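Local coordinates for endo-1,4-b-d-mannanase (Trichoderma reesei, PDB 1QNQ), which hydrolyses internal beta-1,4-mannosidic bonds in mannans as a family 5 glycoside hydrolase built on a TIM barrel, at residues Y243-G248 and G278-P283. Sequence-based numbering, arbitrary orientation.
Sequences YPDSWG and GAQQNP. With TPT (2,2':6',2''-TERPYRIDINE PLATINUM(II) Chloride), chain B; SO4 (sulfate ion), chain E; SO4 (sulfate ion), chain D.
Asp245 OD2 receives the backbone N of Gln280 at 2.9 Å, nearly in line with its own C-O bond (158° at the hydrogen), and the same oxygen is also hydrogen-bonded to Tyr251 OH. Asp245 CG lies anti to its carbonyl carbon (chi1 -70°), which carries the carboxylate across to the loop, while the Gln280 side chain runs past it in the opposite direction, its amide plane turned 80° from the carboxylate. The extended Gln280 chain brings its NE2 within 3.0 Å of O3 of a sulfate ion, probably from the crystallisation liquor, whose O1 accepts a hydrogen bond from Ser246 OG at 2.6 Å. One water joins Ser246 OG to Gln280 NE2, and a second links Asp245 N to Gly278 O. Beside it, the Tyr243 ring carries the platinum terpyridine over one face, with terpyridine C9 above the ring centre and 3.7 Å from Tyr243 CG, and meets Gly278 O obliquely. Tyr243 OH is hydrogen-bonded to Glu276 OE2, and Tyr323 packs edge-to-face with the ring. The contact joins two successive strand-to-helix connections of the barrel: the short helix 244-247 after strand 238-242, and the loop leading from the adjacent parallel strand 272-277 into helix 283-295.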
loop_
_atom_site.group_PDB
_atom_site.type_symbol
_atom_site.label_atom_id
_atom_site.label_comp_id
_atom_site.label_asym_id
_atom_site.label_seq_id
_atom_site.Cartn_x
_atom_site.Cartn_y
_atom_site.Cartn_z
ATOM N N TYR A 243 -4.456 -10.926 8.094
ATOM C CA TYR A 243 -5.892 -10.915 8.489
ATOM C C TYR A 243 -6.363 -12.314 8.905
ATOM O O TYR A 243 -7.031 -13.073 8.161
ATOM C CB TYR A 243 -6.720 -10.406 7.297
ATOM C CG TYR A 243 -6.683 -8.949 6.894
ATOM C CD1 TYR A 243 -7.386 -8.021 7.658
ATOM C CD2 TYR A 243 -5.965 -8.469 5.806
ATOM C CE1 TYR A 243 -7.409 -6.669 7.346
ATOM C CE2 TYR A 243 -5.961 -7.128 5.466
ATOM C CZ TYR A 243 -6.715 -6.243 6.232
ATOM O OH TYR A 243 -6.727 -4.896 5.950
ATOM N N PRO A 244 -6.040 -12.749 10.115
ATOM C CA PRO A 244 -6.369 -14.072 10.652
ATOM C C PRO A 244 -7.823 -14.481 10.652
ATOM O O PRO A 244 -8.136 -15.654 10.360
ATOM C CB PRO A 244 -5.833 -14.121 12.072
ATOM C CG PRO A 244 -4.885 -12.994 12.168
ATOM C CD PRO A 244 -5.283 -11.980 11.139
ATOM N N ASP A 245 -8.729 -13.550 10.875
ATOM C CA ASP A 245 -10.159 -13.868 10.891
ATOM C C ASP A 245 -10.694 -14.153 9.504
ATOM O O ASP A 245 -11.760 -14.762 9.426
ATOM C CB ASP A 245 -10.953 -12.746 11.536
ATOM C CG ASP A 245 -10.759 -12.592 13.026
ATOM O OD1 ASP A 245 -10.572 -13.583 13.775
ATOM O OD2 ASP A 245 -10.764 -11.439 13.473
ATOM N N SER A 246 -10.025 -13.764 8.418
ATOM C CA SER A 246 -10.481 -14.055 7.078
ATOM C C SER A 246 -9.769 -15.310 6.559
ATOM O O SER A 246 -10.237 -15.991 5.656
ATOM C CB SER A 246 -10.196 -12.896 6.107
ATOM O OG SER A 246 -10.552 -11.606 6.606
ATOM N N TRP A 247 -8.616 -15.663 7.106
ATOM C CA TRP A 247 -7.748 -16.732 6.690
ATOM C C TRP A 247 -7.917 -18.053 7.435
ATOM O O TRP A 247 -7.225 -19.043 7.146
ATOM C CB TRP A 247 -6.297 -16.209 6.810
ATOM C CG TRP A 247 -5.894 -15.101 5.890
ATOM C CD1 TRP A 247 -6.615 -14.556 4.852
ATOM C CD2 TRP A 247 -4.626 -14.418 5.858
ATOM N NE1 TRP A 247 -5.911 -13.599 4.217
ATOM C CE2 TRP A 247 -4.664 -13.482 4.790
ATOM C CE3 TRP A 247 -3.459 -14.524 6.631
ATOM C CZ2 TRP A 247 -3.600 -12.648 4.493
ATOM C CZ3 TRP A 247 -2.386 -13.690 6.301
ATOM C CH2 TRP A 247 -2.457 -12.769 5.251
ATOM N N GLY A 248 -8.744 -18.084 8.475
ATOM C CA GLY A 248 -8.954 -19.304 9.255
ATOM C C GLY A 248 -7.867 -19.659 10.257
ATOM O O GLY A 248 -7.788 -20.824 10.678
ATOM N N GLY A 278 -5.120 -6.224 10.597
ATOM C CA GLY A 278 -6.267 -5.970 11.470
ATOM C C GLY A 278 -6.867 -7.238 12.090
ATOM O O GLY A 278 -6.738 -8.322 11.555
ATOM N N ALA A 279 -7.533 -7.100 13.235
ATOM C CA ALA A 279 -8.305 -8.166 13.886
ATOM C C ALA A 279 -9.754 -7.700 14.099
ATOM O O ALA A 279 -9.990 -6.540 14.443
ATOM C CB ALA A 279 -7.705 -8.478 15.244
ATOM N N GLN A 280 -10.745 -8.526 13.845
ATOM C CA GLN A 280 -12.157 -8.129 13.870
ATOM C C GLN A 280 -12.707 -7.988 15.290
ATOM O O GLN A 280 -13.630 -7.185 15.569
ATOM C CB GLN A 280 -12.999 -9.083 12.995
ATOM C CG GLN A 280 -12.843 -8.991 11.501
ATOM C CD GLN A 280 -13.689 -9.878 10.613
ATOM O OE1 GLN A 280 -14.859 -10.156 10.868
ATOM N NE2 GLN A 280 -13.191 -10.389 9.493
ATOM N N GLN A 281 -12.154 -8.772 16.205
ATOM C CA GLN A 281 -12.502 -8.782 17.615
ATOM C C GLN A 281 -11.349 -8.301 18.493
ATOM O O GLN A 281 -10.195 -8.610 18.210
ATOM C CB GLN A 281 -12.869 -10.203 18.090
ATOM C CG GLN A 281 -14.269 -10.655 17.754
ATOM C CD GLN A 281 -14.553 -11.048 16.334
ATOM O OE1 GLN A 281 -13.954 -11.957 15.738
ATOM N NE2 GLN A 281 -15.526 -10.369 15.728
ATOM N N ASN A 282 -11.649 -7.550 19.553
ATOM C CA ASN A 282 -10.689 -7.061 20.523
ATOM C C ASN A 282 -9.341 -6.607 19.979
ATOM O O ASN A 282 -8.271 -7.167 20.288
ATOM C CB ASN A 282 -10.508 -8.143 21.598
ATOM C CG ASN A 282 -11.770 -8.590 22.300
ATOM O OD1 ASN A 282 -12.106 -9.783 22.195
ATOM N ND2 ASN A 282 -12.542 -7.729 22.952
ATOM N N PRO A 283 -9.303 -5.535 19.185
ATOM C CA PRO A 283 -8.070 -5.086 18.543
ATOM C C PRO A 283 -6.930 -4.681 19.437
ATOM O O PRO A 283 -5.758 -4.968 19.075
ATOM C CB PRO A 283 -8.509 -3.976 17.581
ATOM C CG PRO A 283 -9.816 -3.504 18.124
ATOM C CD PRO A 283 -10.461 -4.721 18.768
HETATM PT PT1 TPT B . -13.310 -8.064 3.037
HETATM N N1 TPT B . -13.554 -9.991 2.353
HETATM N N2 TPT B . -11.595 -8.945 3.510
HETATM N N3 TPT B . -12.316 -6.539 3.930
HETATM C C1 TPT B . -14.646 -10.453 1.728
HETATM C C2 TPT B . -14.735 -11.739 1.249
HETATM C C3 TPT B . -13.637 -12.592 1.411
HETATM C C4 TPT B . -12.518 -12.130 2.015
HETATM C C5 TPT B . -12.473 -10.831 2.547
HETATM C C6 TPT B . -11.314 -10.222 3.223
HETATM C C7 TPT B . -10.082 -10.809 3.432
HETATM C C8 TPT B . -9.121 -10.063 4.071
HETATM C C9 TPT B . -9.353 -8.747 4.375
HETATM C C10 TPT B . -10.587 -8.196 4.065
HETATM C C11 TPT B . -11.043 -6.820 4.342
HETATM C C12 TPT B . -10.251 -5.817 4.896
HETATM C C13 TPT B . -10.778 -4.557 5.094
HETATM C C14 TPT B . -12.102 -4.243 4.674
HETATM C C15 TPT B . -12.808 -5.289 4.088
HETATM S S SO4 E . -9.987 -4.604 23.238
HETATM O O1 SO4 E . -9.902 -3.740 21.998
HETATM O O2 SO4 E . -11.322 -5.224 23.449
HETATM O O3 SO4 E . -9.804 -3.659 24.453
HETATM O O4 SO4 E . -8.873 -5.577 23.298
HETATM S S SO4 D . -14.232 -11.386 5.832
HETATM O O1 SO4 D . -12.880 -10.762 5.680
HETATM O O2 SO4 D . -15.283 -10.330 5.585
HETATM O O3 SO4 D . -14.461 -11.928 7.222
HETATM O O4 SO4 D . -14.403 -12.501 4.859
HETATM O O HOH W 1 -8.357 -10.586 10.898
HETATM O O HOH W 2 -10.142 -10.455 8.943
HETATM O O HOH W 3 -11.838 -8.850 1.361
#